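Local atomic coordinates of G-protein alpha subunit Galpha7 (Naegleria fowleri, PDB entry 6NE6), a protein that probably binds and hydrolyses GTP as the switching subunit of a heterotrimeric G protein, relaying signals from membrane receptors to effectors. Residues K10-V15 against S199-C204; F26-L31 against D152-R157; M57-Q62 against F125-S130. All coordinates share one frame; numbering follows the deposited sequence.

Contact 1: residues K10-V15 against S199-C204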
ATOM      1  N   LYS A  10     -14.166  16.199 -12.899  1.00 14.81           N
ATOM      2  CA  LYS A  10     -12.706  16.155 -12.925  1.00 15.91           C
ATOM      3  C   LYS A  10     -12.239  14.830 -12.338  1.00 16.86           C
ATOM      4  O   LYS A  10     -12.359  14.596 -11.129  1.00 17.11           O
ATOM      5  CB  LYS A  10     -12.124  17.353 -12.178  1.00 15.94           C
ATOM      6  CG  LYS A  10     -12.538  18.685 -12.788  1.00 20.69           C
ATOM      7  CD  LYS A  10     -11.647  19.827 -12.355  1.00 34.34           C
ATOM      8  CE  LYS A  10     -10.359  19.865 -13.173  1.00 45.23           C
ATOM      9  NZ  LYS A  10     -10.537  20.370 -14.561  1.00 48.10           N
ATOM     10  N   LYS A  11     -11.701  13.958 -13.188  1.00 13.80           N
ATOM     11  CA  LYS A  11     -11.322  12.623 -12.747  1.00 13.54           C
ATOM     12  C   LYS A  11      -9.841  12.584 -12.401  1.00 14.36           C
ATOM     13  O   LYS A  11      -8.996  13.095 -13.145  1.00 15.48           O
ATOM     14  CB  LYS A  11     -11.650  11.571 -13.809  1.00 17.30           C
ATOM     15  CG  LYS A  11     -13.132  11.574 -14.215  1.00 19.67           C
ATOM     16  CD  LYS A  11     -13.588  10.193 -14.661  1.00 20.96           C
ATOM     17  CE  LYS A  11     -15.112  10.117 -14.747  1.00 19.14           C
ATOM     18  NZ  LYS A  11     -15.538   8.790 -15.289  1.00 19.23           N
ATOM     19  N   ILE A  12      -9.543  11.945 -11.276  1.00 14.10           N
ATOM     20  CA  ILE A  12      -8.198  11.856 -10.723  1.00 12.82           C
ATOM     21  C   ILE A  12      -7.825  10.385 -10.696  1.00 13.59           C
ATOM     22  O   ILE A  12      -8.472   9.592  -9.995  1.00 15.96           O
ATOM     23  CB  ILE A  12      -8.138  12.456  -9.316  1.00 11.83           C
ATOM     24  CG1 ILE A  12      -8.614  13.914  -9.346  1.00 13.72           C
ATOM     25  CG2 ILE A  12      -6.738  12.319  -8.726  1.00 15.43           C
ATOM     26  CD1 ILE A  12      -8.702  14.509  -7.968  1.00 17.37           C
ATOM     27  N   LEU A  13      -6.793  10.022 -11.452  1.00 12.01           N
ATOM     28  CA  LEU A  13      -6.381   8.635 -11.618  1.00 11.21           C
ATOM     29  C   LEU A  13      -5.245   8.312 -10.666  1.00 13.90           C
ATOM     30  O   LEU A  13      -4.220   8.997 -10.670  1.00 13.68           O
ATOM     31  CB  LEU A  13      -5.917   8.372 -13.052  1.00 11.26           C
ATOM     32  CG  LEU A  13      -5.333   6.987 -13.372  1.00 14.71           C
ATOM     33  CD1 LEU A  13      -6.379   5.896 -13.160  1.00 17.77           C
ATOM     34  CD2 LEU A  13      -4.794   6.952 -14.814  1.00 12.84           C
ATOM     35  N   LEU A  14      -5.403   7.236  -9.902  1.00 12.67           N
ATOM     36  CA  LEU A  14      -4.328   6.730  -9.051  1.00 13.07           C
ATOM     37  C   LEU A  14      -3.431   5.819  -9.874  1.00 11.31           C
ATOM     38  O   LEU A  14      -3.917   4.893 -10.534  1.00 15.38           O
ATOM     39  CB  LEU A  14      -4.901   5.965  -7.859  1.00 14.19           C
ATOM     40  CG  LEU A  14      -5.607   6.793  -6.787  1.00 15.55           C
ATOM     41  CD1 LEU A  14      -6.407   5.868  -5.879  1.00 17.86           C
ATOM     42  CD2 LEU A  14      -4.581   7.583  -5.965  1.00 19.92           C
ATOM     43  N   VAL A  15      -2.119   6.080  -9.827  1.00  9.88           N
ATOM     44  CA  VAL A  15      -1.111   5.330 -10.571  1.00 12.16           C
ATOM     45  C   VAL A  15      -0.003   4.965  -9.588  1.00 13.92           C
ATOM     46  O   VAL A  15       0.408   5.805  -8.783  1.00 16.18           O
ATOM     47  CB  VAL A  15      -0.561   6.163 -11.750  1.00 19.41           C
ATOM     48  CG1 VAL A  15       0.560   5.456 -12.497  1.00 22.53           C
ATOM     49  CG2 VAL A  15      -1.697   6.518 -12.726  1.00 19.23           C
ATOM     50  N   SER A 199      -6.295  14.613 -13.819  1.00 18.55           N
ATOM     51  CA  SER A 199      -5.097  14.656 -12.994  0.58 17.63           C
ATOM     52  C   SER A 199      -4.671  13.230 -12.680  1.00 17.36           C
ATOM     53  O   SER A 199      -5.508  12.329 -12.603  1.00 17.71           O
ATOM     54  CB  SER A 199      -5.353  15.437 -11.695  0.58 17.62           C
ATOM     55  OG  SER A 199      -4.209  15.472 -10.858  0.58 16.97           O
ATOM     56  N   ILE A 200      -3.371  13.044 -12.490  1.00 16.84           N
ATOM     57  CA  ILE A 200      -2.786  11.766 -12.105  1.00 16.54           C
ATOM     58  C   ILE A 200      -2.099  11.962 -10.765  1.00 15.67           C
ATOM     59  O   ILE A 200      -1.331  12.915 -10.604  1.00 15.60           O
ATOM     60  CB  ILE A 200      -1.772  11.281 -13.154  1.00 16.89           C
ATOM     61  CG1 ILE A 200      -2.485  10.889 -14.447  1.00 18.01           C
ATOM     62  CG2 ILE A 200      -0.892  10.133 -12.581  1.00 16.44           C
ATOM     63  CD1 ILE A 200      -1.524  10.766 -15.635  1.00 18.64           C
ATOM     64  N   LEU A 201      -2.362  11.059  -9.824  1.00 15.43           N
ATOM     65  CA  LEU A 201      -1.615  10.976  -8.567  1.00 14.79           C
ATOM     66  C   LEU A 201      -0.685   9.785  -8.711  1.00 14.68           C
ATOM     67  O   LEU A 201      -1.127   8.633  -8.646  1.00 14.96           O
ATOM     68  CB  LEU A 201      -2.531  10.798  -7.362  1.00 14.78           C
ATOM     69  CG  LEU A 201      -3.646  11.822  -7.156  1.00 15.41           C
ATOM     70  CD1 LEU A 201      -4.244  11.646  -5.774  1.00 15.17           C
ATOM     71  CD2 LEU A 201      -3.110  13.245  -7.354  1.00 16.83           C
ATOM     72  N   PHE A 202       0.603  10.067  -8.925  1.00 14.40           N
ATOM     73  CA  PHE A 202       1.614   9.025  -9.039  1.00 14.31           C
ATOM     74  C   PHE A 202       2.083   8.706  -7.626  1.00 13.98           C
ATOM     75  O   PHE A 202       2.693   9.552  -6.967  1.00 15.87           O
ATOM     76  CB  PHE A 202       2.776   9.482  -9.915  1.00 14.65           C
ATOM     77  CG  PHE A 202       3.617   8.346 -10.402  1.00 15.31           C
ATOM     78  CD1 PHE A 202       4.524   7.723  -9.559  1.00 18.61           C
ATOM     79  CD2 PHE A 202       3.469   7.877 -11.695  1.00 15.57           C
ATOM     80  CE1 PHE A 202       5.282   6.645 -10.014  1.00 19.33           C
ATOM     81  CE2 PHE A 202       4.220   6.823 -12.155  1.00 15.61           C
ATOM     82  CZ  PHE A 202       5.125   6.198 -11.307  1.00 16.59           C
ATOM     83  N   VAL A 203       1.787   7.505  -7.144  1.00 13.93           N
ATOM     84  CA  VAL A 203       2.014   7.173  -5.736  1.00 13.67           C
ATOM     85  C   VAL A 203       3.251   6.295  -5.620  1.00 13.53           C
ATOM     86  O   VAL A 203       3.328   5.235  -6.263  1.00 13.82           O
ATOM     87  CB  VAL A 203       0.801   6.456  -5.129  1.00 14.59           C
ATOM     88  CG1 VAL A 203       1.029   6.213  -3.632  1.00 14.27           C
ATOM     89  CG2 VAL A 203      -0.481   7.252  -5.378  1.00 14.64           C
ATOM     90  N   CYS A 204       4.200   6.719  -4.778  1.00 14.06           N
ATOM     91  CA  CYS A 204       5.424   5.972  -4.515  1.00 13.97           C
ATOM     92  C   CYS A 204       5.585   5.820  -3.020  1.00 13.08           C
ATOM     93  O   CYS A 204       5.257   6.736  -2.262  1.00 15.27           O
ATOM     94  CB  CYS A 204       6.665   6.672  -5.070  1.00 12.91           C
ATOM     95  SG  CYS A 204       6.710   6.707  -6.879  1.00 21.02           S
TER
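Five backbone hydrogen bonds zip K11, L13 and V15 to S199, L201 and V203, the regular ladder of two parallel strands whose N-to-C directions differ by 23°. The rungs differ in quality. The first, S199 N to K11 O, is the longest at 3.2 Å and bends to 150° at the hydrogen; the last, V203 N to V15 O, is the shortest at 2.7 Å. Weaker CA-H...O contacts fill in between, such as F202 CA to V15 O at 3.4 Å.

Apolar contacts lie on both faces. On one, I12 lays CG2 against L201 CG at 3.5 Å, its methyl set anti to the backbone N, while L14 CD2 reaches L201 CB at 4.1 Å and also touches V203. On the other, V15 divides its branches: CG2 meets I200 CG2 at 3.7 Å, and CG1 approaches F202 CD2 at 3.9 Å, obliquely to the ring.

Central strands of a Ras-like, P-loop GTPase sheet pair in this way. Strand 173-180 lies beside 10-16, and strand 242-248 beside 199-205. Helix 308-326 packs on the face of I12, S199 and L201, whereas F229 and Y232 of helix 221-235 meet the F202 ring.

Contact 2: residues F26-L31 against D152-R157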
ATOM      1  N   PHE A  26      -7.485   4.967  -2.037  1.00 13.36           N
ATOM      2  CA  PHE A  26      -8.838   4.812  -2.565  1.00 12.75           C
ATOM      3  C   PHE A  26      -9.798   4.368  -1.467  1.00 15.32           C
ATOM      4  O   PHE A  26     -10.915   4.881  -1.364  1.00 11.82           O
ATOM      5  CB  PHE A  26      -8.876   3.821  -3.733  1.00 10.65           C
ATOM      6  CG  PHE A  26     -10.235   3.756  -4.396  1.00 10.78           C
ATOM      7  CD1 PHE A  26     -10.566   4.654  -5.392  1.00 14.29           C
ATOM      8  CD2 PHE A  26     -11.186   2.836  -3.991  1.00 16.15           C
ATOM      9  CE1 PHE A  26     -11.820   4.631  -5.989  1.00 15.06           C
ATOM     10  CE2 PHE A  26     -12.449   2.811  -4.587  1.00 17.33           C
ATOM     11  CZ  PHE A  26     -12.758   3.717  -5.587  1.00 16.46           C
ATOM     12  N   LYS A  27      -9.386   3.401  -0.646  1.00 14.92           N
ATOM     13  CA  LYS A  27     -10.281   2.906   0.394  1.00 15.68           C
ATOM     14  C   LYS A  27     -10.561   3.975   1.440  1.00 16.32           C
ATOM     15  O   LYS A  27     -11.686   4.068   1.957  1.00 15.12           O
ATOM     16  CB  LYS A  27      -9.701   1.640   1.026  1.00 14.38           C
ATOM     17  CG  LYS A  27      -9.808   0.425   0.117  1.00 13.73           C
ATOM     18  CD  LYS A  27      -9.212  -0.826   0.777  1.00 16.66           C
ATOM     19  CE  LYS A  27      -7.691  -0.713   0.945  1.00 20.48           C
ATOM     20  NZ  LYS A  27      -7.077  -2.056   1.203  1.00 20.23           N
ATOM     21  N   GLN A  28      -9.564   4.800   1.762  1.00 11.48           N
ATOM     22  CA  GLN A  28      -9.810   5.903   2.683  1.00 14.49           C
ATOM     23  C   GLN A  28     -10.775   6.912   2.081  1.00 13.35           C
ATOM     24  O   GLN A  28     -11.631   7.461   2.791  1.00 15.09           O
ATOM     25  CB  GLN A  28      -8.501   6.589   3.062  1.00 16.93           C
ATOM     26  CG  GLN A  28      -7.586   5.727   3.896  1.00 18.26           C
ATOM     27  CD  GLN A  28      -7.987   5.646   5.367  1.00 17.40           C
ATOM     28  OE1 GLN A  28      -9.163   5.449   5.708  1.00 20.13           O
ATOM     29  NE2 GLN A  28      -7.005   5.793   6.248  1.00 15.45           N
ATOM     30  N   MET A  29     -10.657   7.164   0.772  1.00 11.51           N
ATOM     31  CA  MET A  29     -11.587   8.078   0.113  1.00 12.60           C
ATOM     32  C   MET A  29     -13.012   7.544   0.181  1.00 11.26           C
ATOM     33  O   MET A  29     -13.961   8.312   0.396  1.00 14.44           O
ATOM     34  CB  MET A  29     -11.170   8.309  -1.342  1.00 15.33           C
ATOM     35  CG  MET A  29     -10.081   9.374  -1.519  1.00 25.24           C
ATOM     36  SD  MET A  29     -10.675  11.045  -1.202  1.00 27.11           S
ATOM     37  CE  MET A  29     -11.494  11.408  -2.755  1.00 25.14           C
ATOM     38  N   ARG A  30     -13.185   6.229   0.006  1.00 12.25           N
ATOM     39  CA  ARG A  30     -14.504   5.628   0.204  1.00 14.84           C
ATOM     40  C   ARG A  30     -15.051   5.967   1.585  1.00 16.12           C
ATOM     41  O   ARG A  30     -16.234   6.313   1.731  1.00 14.79           O
ATOM     42  CB  ARG A  30     -14.440   4.106   0.021  1.00 10.70           C
ATOM     43  CG  ARG A  30     -14.305   3.652  -1.429  1.00  9.83           C
ATOM     44  CD  ARG A  30     -14.524   2.134  -1.566  1.00 14.87           C
ATOM     45  NE  ARG A  30     -15.783   1.707  -0.949  1.00 14.32           N
ATOM     46  CZ  ARG A  30     -16.196   0.440  -0.877  1.00 15.50           C
ATOM     47  NH1 ARG A  30     -15.469  -0.542  -1.403  1.00 17.21           N
ATOM     48  NH2 ARG A  30     -17.340   0.153  -0.280  1.00 15.34           N
ATOM     49  N   LEU A  31     -14.208   5.855   2.620  1.00 13.02           N
ATOM     50  CA  LEU A  31     -14.675   6.115   3.976  1.00 14.99           C
ATOM     51  C   LEU A  31     -14.967   7.594   4.177  1.00 16.29           C
ATOM     52  O   LEU A  31     -15.979   7.951   4.793  1.00 19.24           O
ATOM     53  CB  LEU A  31     -13.647   5.615   4.997  1.00 16.79           C
ATOM     54  CG  LEU A  31     -13.390   4.103   4.931  1.00 14.10           C
ATOM     55  CD1 LEU A  31     -12.349   3.657   5.960  1.00 14.17           C
ATOM     56  CD2 LEU A  31     -14.697   3.334   5.132  1.00 18.94           C
ATOM     57  N   ASP A 152      -9.477  -3.214   9.399  1.00 13.93           N
ATOM     58  CA  ASP A 152      -8.994  -4.465   8.807  1.00 13.77           C
ATOM     59  C   ASP A 152      -8.990  -4.401   7.286  1.00 17.36           C
ATOM     60  O   ASP A 152      -8.045  -4.863   6.638  1.00 15.22           O
ATOM     61  CB  ASP A 152      -9.860  -5.649   9.235  1.00 14.32           C
ATOM     62  CG  ASP A 152      -9.722  -6.001  10.706  1.00 17.12           C
ATOM     63  OD1 ASP A 152      -8.852  -5.451  11.439  1.00 16.92           O
ATOM     64  OD2 ASP A 152     -10.523  -6.858  11.128  1.00 17.02           O
ATOM     65  N   VAL A 153     -10.052  -3.837   6.700  1.00 13.56           N
ATOM     66  CA  VAL A 153     -10.185  -3.812   5.245  1.00 14.09           C
ATOM     67  C   VAL A 153      -9.214  -2.803   4.633  1.00 13.50           C
ATOM     68  O   VAL A 153      -8.567  -3.081   3.616  1.00 14.53           O
ATOM     69  CB  VAL A 153     -11.638  -3.508   4.841  1.00 14.76           C
ATOM     70  CG1 VAL A 153     -11.738  -3.329   3.307  1.00 14.58           C
ATOM     71  CG2 VAL A 153     -12.583  -4.623   5.309  1.00 16.07           C
ATOM     72  N   VAL A 154      -9.104  -1.625   5.237  1.00 14.51           N
ATOM     73  CA  VAL A 154      -8.180  -0.600   4.752  1.00 14.15           C
ATOM     74  C   VAL A 154      -6.758  -1.142   4.715  1.00 16.13           C
ATOM     75  O   VAL A 154      -5.990  -0.850   3.795  1.00 19.19           O
ATOM     76  CB  VAL A 154      -8.283   0.654   5.637  1.00 13.49           C
ATOM     77  CG1 VAL A 154      -7.193   1.681   5.298  1.00 18.15           C
ATOM     78  CG2 VAL A 154      -9.669   1.286   5.501  1.00 16.95           C
ATOM     79  N   ARG A 155      -6.397  -1.958   5.698  1.00 16.38           N
ATOM     80  CA  ARG A 155      -5.035  -2.472   5.790  1.00 18.64           C
ATOM     81  C   ARG A 155      -4.779  -3.701   4.923  1.00 20.01           C
ATOM     82  O   ARG A 155      -3.624  -4.125   4.815  1.00 22.08           O
ATOM     83  CB  ARG A 155      -4.718  -2.793   7.249  1.00 18.62           C
ATOM     84  CG  ARG A 155      -4.503  -1.554   8.094  1.00 20.92           C
ATOM     85  CD  ARG A 155      -3.984  -1.939   9.446  1.00 23.09           C
ATOM     86  NE  ARG A 155      -3.770  -0.801  10.332  1.00 22.83           N
ATOM     87  CZ  ARG A 155      -2.585  -0.246  10.569  1.00 27.66           C
ATOM     88  NH1 ARG A 155      -1.493  -0.717   9.980  1.00 28.34           N
ATOM     89  NH2 ARG A 155      -2.491   0.767  11.415  1.00 31.98           N
ATOM     90  N   ALA A 156      -5.804  -4.279   4.309  1.00 14.18           N
ATOM     91  CA  ALA A 156      -5.646  -5.485   3.505  1.00 14.76           C
ATOM     92  C   ALA A 156      -5.313  -5.102   2.070  1.00 23.97           C
ATOM     93  O   ALA A 156      -6.117  -4.452   1.396  1.00 28.40           O
ATOM     94  CB  ALA A 156      -6.920  -6.319   3.535  1.00 19.56           C
ATOM     95  N   ARG A 157      -4.152  -5.541   1.592  1.00 15.80           N
ATOM     96  CA  ARG A 157      -3.681  -5.179   0.252  1.00 20.41           C
ATOM     97  C   ARG A 157      -4.307  -6.142  -0.751  1.00 17.71           C
ATOM     98  O   ARG A 157      -3.776  -7.210  -1.032  1.00 22.44           O
ATOM     99  CB  ARG A 157      -2.158  -5.212   0.199  1.00 21.15           C
ATOM    100  CG  ARG A 157      -1.539  -4.572  -1.056  1.00 21.17           C
ATOM    101  CD  ARG A 157      -0.025  -4.569  -0.988  1.00 19.39           C
ATOM    102  NE  ARG A 157       0.522  -5.921  -0.958  1.00 18.95           N
ATOM    103  CZ  ARG A 157       0.804  -6.627  -2.046  1.00 20.86           C
ATOM    104  NH1 ARG A 157       0.599  -6.090  -3.249  1.00 23.98           N
ATOM    105  NH2 ARG A 157       1.286  -7.857  -1.932  1.00 22.69           N
TER
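K27 leaves its helix with CG anti to the carbonyl carbon, runs straight through chi2 (180°) and then turns at chi3 (-68°), a path that delivers its ammonium to the carbonyls of V153 and V154. NZ lies 3.0 Å from V153 O, in the plane of that carbonyl, but 3.1 Å from V154 O, standing well above the plane of V154's own carbonyl, so the second bond uses a less regular approach. V153 O also accepts A156 N from its own turn and is therefore gripped twice. A positive charge near the C-terminal part of helix 150-154 would probably be favourable.

V154 supplies the apolar half. Its CG2 meets L31 CD1 at 3.6 Å, and its CG1 lies 4.0 Å from Q28 CD, the two side chains crossing at about a right angle; Q28 NE2 donates to A305 O.

As in other G-alpha subunits, this probably joins the helix after the P-loop to the end of the helical domain, close to the linker returning to the Ras-like domain. F37 packs against K27, L31 and V153, helix 308-326 touches Q28 and L31, helix 131-136 covers A156, and strand 163-170 packs on another side of helix 22-32.

Contact 3: residues M57-Q62 against F125-S130. With EDO (1,2-ethanediol), chain D.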
ATOM      1  N   MET A  57       2.927 -15.199   8.364  1.00 11.78           N
ATOM      2  CA  MET A  57       3.598 -16.107   9.295  1.00 12.46           C
ATOM      3  C   MET A  57       4.489 -17.091   8.552  1.00 11.99           C
ATOM      4  O   MET A  57       5.578 -17.416   9.023  1.00 12.87           O
ATOM      5  CB  MET A  57       2.587 -16.854  10.166  1.00 12.79           C
ATOM      6  CG  MET A  57       3.255 -17.670  11.293  1.00 13.92           C
ATOM      7  SD  MET A  57       4.444 -16.736  12.308  1.00 14.82           S
ATOM      8  CE  MET A  57       3.356 -15.800  13.386  1.00 16.14           C
ATOM      9  N   MET A  58       4.059 -17.552   7.368  1.00 14.34           N
ATOM     10  CA  MET A  58       4.894 -18.445   6.572  0.56 15.96           C
ATOM     11  C   MET A  58       6.208 -17.779   6.200  1.00 14.06           C
ATOM     12  O   MET A  58       7.278 -18.402   6.277  1.00 14.53           O
ATOM     13  CB  MET A  58       4.149 -18.869   5.309  0.56 12.70           C
ATOM     14  CG  MET A  58       5.006 -19.608   4.321  0.56 20.24           C
ATOM     15  SD  MET A  58       5.557 -21.160   5.027  0.56 22.21           S
ATOM     16  CE  MET A  58       5.878 -22.091   3.530  0.56 23.23           C
ATOM     17  N   VAL A  59       6.140 -16.516   5.776  1.00 12.07           N
ATOM     18  CA  VAL A  59       7.344 -15.779   5.403  1.00 15.05           C
ATOM     19  C   VAL A  59       8.274 -15.657   6.597  1.00 14.30           C
ATOM     20  O   VAL A  59       9.491 -15.837   6.473  1.00 16.54           O
ATOM     21  CB  VAL A  59       6.976 -14.399   4.833  1.00 14.70           C
ATOM     22  CG1 VAL A  59       8.250 -13.557   4.617  1.00 15.87           C
ATOM     23  CG2 VAL A  59       6.232 -14.566   3.511  1.00 16.89           C
ATOM     24  N   LEU A  60       7.714 -15.367   7.775  1.00 13.05           N
ATOM     25  CA  LEU A  60       8.535 -15.288   8.981  1.00 13.31           C
ATOM     26  C   LEU A  60       9.184 -16.630   9.303  1.00 13.70           C
ATOM     27  O   LEU A  60      10.357 -16.679   9.684  1.00 14.83           O
ATOM     28  CB  LEU A  60       7.692 -14.786  10.157  1.00 13.96           C
ATOM     29  CG  LEU A  60       7.365 -13.289  10.044  1.00 14.80           C
ATOM     30  CD1 LEU A  60       6.263 -12.863  10.980  1.00 16.28           C
ATOM     31  CD2 LEU A  60       8.631 -12.464  10.310  1.00 16.41           C
ATOM     32  N   ILE A  61       8.440 -17.732   9.154  1.00 13.83           N
ATOM     33  CA  ILE A  61       9.026 -19.047   9.403  1.00 14.93           C
ATOM     34  C   ILE A  61      10.189 -19.289   8.454  1.00 13.54           C
ATOM     35  O   ILE A  61      11.274 -19.714   8.869  1.00 16.10           O
ATOM     36  CB  ILE A  61       7.961 -20.149   9.273  1.00 12.98           C
ATOM     37  CG1 ILE A  61       6.942 -20.041  10.399  1.00 13.72           C
ATOM     38  CG2 ILE A  61       8.628 -21.551   9.293  1.00 15.25           C
ATOM     39  CD1 ILE A  61       5.635 -20.812  10.120  1.00 14.20           C
ATOM     40  N   GLN A  62       9.988 -19.027   7.162  1.00 12.55           N
ATOM     41  CA  GLN A  62      11.074 -19.200   6.197  0.59 17.52           C
ATOM     42  C   GLN A  62      12.258 -18.308   6.548  1.00 15.71           C
ATOM     43  O   GLN A  62      13.420 -18.706   6.388  1.00 19.79           O
ATOM     44  CB  GLN A  62      10.592 -18.893   4.777  0.59 18.98           C
ATOM     45  CG  GLN A  62       9.441 -19.752   4.299  0.59 25.99           C
ATOM     46  CD  GLN A  62       9.611 -21.199   4.682  0.59 26.80           C
ATOM     47  OE1 GLN A  62      10.621 -21.833   4.368  0.59 31.53           O
ATOM     48  NE2 GLN A  62       8.621 -21.733   5.379  0.59 27.49           N
ATOM     49  N   PHE A 125      12.670  -9.122   4.051  1.00 18.01           N
ATOM     50  CA  PHE A 125      11.785 -10.204   3.645  1.00 17.09           C
ATOM     51  C   PHE A 125      10.487  -9.639   3.080  1.00 21.89           C
ATOM     52  O   PHE A 125      10.196  -8.440   3.178  1.00 24.26           O
ATOM     53  CB  PHE A 125      11.509 -11.148   4.825  1.00 16.66           C
ATOM     54  CG  PHE A 125      12.758 -11.634   5.487  1.00 15.89           C
ATOM     55  CD1 PHE A 125      13.571 -12.565   4.852  1.00 18.33           C
ATOM     56  CD2 PHE A 125      13.137 -11.153   6.733  1.00 16.98           C
ATOM     57  CE1 PHE A 125      14.735 -13.014   5.442  1.00 18.19           C
ATOM     58  CE2 PHE A 125      14.313 -11.601   7.331  1.00 18.46           C
ATOM     59  CZ  PHE A 125      15.109 -12.530   6.681  1.00 20.69           C
ATOM     60  N   GLN A 126       9.696 -10.523   2.477  1.00 15.75           N
ATOM     61  CA  GLN A 126       8.489 -10.115   1.764  1.00 17.79           C
ATOM     62  C   GLN A 126       7.277 -10.258   2.687  1.00 20.26           C
ATOM     63  O   GLN A 126       6.429 -11.135   2.546  1.00 22.20           O
ATOM     64  CB  GLN A 126       8.344 -10.919   0.473  1.00 22.02           C
ATOM     65  CG  GLN A 126       9.533 -10.759  -0.487  1.00 14.65           C
ATOM     66  CD  GLN A 126       9.741  -9.316  -0.944  1.00 20.53           C
ATOM     67  OE1 GLN A 126       8.787  -8.609  -1.296  1.00 23.98           O
ATOM     68  NE2 GLN A 126      10.991  -8.867  -0.919  1.00 22.93           N
ATOM     69  N   ILE A 127       7.206  -9.322   3.630  1.00 17.81           N
ATOM     70  CA  ILE A 127       6.206  -9.287   4.693  1.00 21.14           C
ATOM     71  C   ILE A 127       5.343  -8.048   4.494  1.00 17.55           C
ATOM     72  O   ILE A 127       5.870  -6.945   4.326  1.00 18.98           O
ATOM     73  CB  ILE A 127       6.883  -9.248   6.073  1.00 19.47           C
ATOM     74  CG1 ILE A 127       7.738 -10.496   6.281  1.00 24.37           C
ATOM     75  CG2 ILE A 127       5.852  -9.147   7.185  1.00 21.90           C
ATOM     76  CD1 ILE A 127       8.630 -10.394   7.476  1.00 25.41           C
ATOM     77  N   GLU A 128       4.023  -8.227   4.511  1.00 15.81           N
ATOM     78  CA  GLU A 128       3.121  -7.100   4.304  1.00 17.86           C
ATOM     79  C   GLU A 128       3.329  -6.047   5.383  1.00 18.07           C
ATOM     80  O   GLU A 128       3.659  -6.365   6.530  1.00 18.28           O
ATOM     81  CB  GLU A 128       1.661  -7.562   4.323  1.00 16.49           C
ATOM     82  CG  GLU A 128       1.316  -8.555   3.226  1.00 19.84           C
ATOM     83  CD  GLU A 128       1.315  -7.918   1.846  1.00 22.79           C
ATOM     84  OE1 GLU A 128       0.879  -6.752   1.737  1.00 22.05           O
ATOM     85  OE2 GLU A 128       1.752  -8.577   0.881  1.00 23.37           O
ATOM     86  N   ASP A 129       3.102  -4.777   5.016  1.00 17.12           N
ATOM     87  CA  ASP A 129       3.193  -3.700   6.004  1.00 14.95           C
ATOM     88  C   ASP A 129       2.272  -3.950   7.198  1.00 14.92           C
ATOM     89  O   ASP A 129       2.623  -3.619   8.336  1.00 18.75           O
ATOM     90  CB  ASP A 129       2.844  -2.345   5.378  1.00 14.66           C
ATOM     91  CG  ASP A 129       3.924  -1.820   4.455  1.00 25.21           C
ATOM     92  OD1 ASP A 129       5.045  -2.367   4.438  1.00 24.32           O
ATOM     93  OD2 ASP A 129       3.637  -0.838   3.750  1.00 29.18           O
ATOM     94  N   SER A 130       1.090  -4.521   6.953  1.00 18.00           N
ATOM     95  CA  SER A 130       0.071  -4.720   7.975  1.00 18.93           C
ATOM     96  C   SER A 130       0.272  -5.989   8.793  1.00 20.11           C
ATOM     97  O   SER A 130      -0.598  -6.312   9.597  1.00 15.59           O
ATOM     98  CB  SER A 130      -1.324  -4.757   7.333  1.00 21.55           C
ATOM     99  OG  SER A 130      -1.380  -5.736   6.302  1.00 29.48           O
TER
HETATM  100  C1  EDO D 403       4.447  -6.748   0.131  1.00 34.66           C
HETATM  101  O1  EDO D 403       5.003  -6.057  -0.997  1.00 31.08           O
HETATM  102  C2  EDO D 403       5.184  -8.066   0.327  1.00 37.11           C
HETATM  103  O2  EDO D 403       6.563  -7.786   0.599  1.00 36.97           O
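F125 meets V59 through its CB rather than its ring, CB lying 4.1 Å from V59 CG1, so the flat groups of this contact work mainly at its margin. The nearest to the helix is the Q126 peptide carbonyl, whose oxygen lies between the valine's two branches: Q126 O is 3.6 Å from V59 CG2 and only slightly farther from CG1. The Q126 carboxamide points away from the helix. Its OE1 accepts a 3.0 Å bond from O2 of a 1,2-ethanediol, probably from the crystallisation liquor, and its NE2 is held by K212 O.

Q126 is the centre of an inverse gamma turn, closed by a weak bond from I127 N to F125 O. Around this bend F125, Q126 and I127 all touch helix 39-66, which probably forms the long central helix of the helical domain, as in other G-alpha subunits.

I127 makes the principal apolar contacts. Its chi1 of -61° sets CG1 anti to the carbonyl carbon, where it reaches V59 CG1 at 3.5 Å. An extended chi2 (169°) carries CD1 on to L60 CD2, also at 3.5 Å, where the side chains cross at about a right angle. Helix 113-120 covers L60 through I115, A118 and M119, and N56 OD1 accepts E128 N.

Overall arrangement
The three contacts are nested along the chain: contact 1 encloses contact 2, which encloses contact 3. They run outward from the sheet of the Ras-like domain to the helical domain typical of G-alpha subunits. Contacts 1 and 2 have centres about 17 Å apart and share one strand-loop-helix unit, strand 10-16 and helix 22-32, consistent with a P-loop; L14 CD1 packs on F26 CB. The centres of contacts 2 and 3 are about 21 Å apart, and a salt bridge from R157 to E128 ties them. Contacts 1 and 3, about 30 Å apart between centres, do not touch and lie on opposite sides of the chain's centre. Contact 2 probably lies at the junction of the two domains between which G-alpha subunits hold guanine nucleotide.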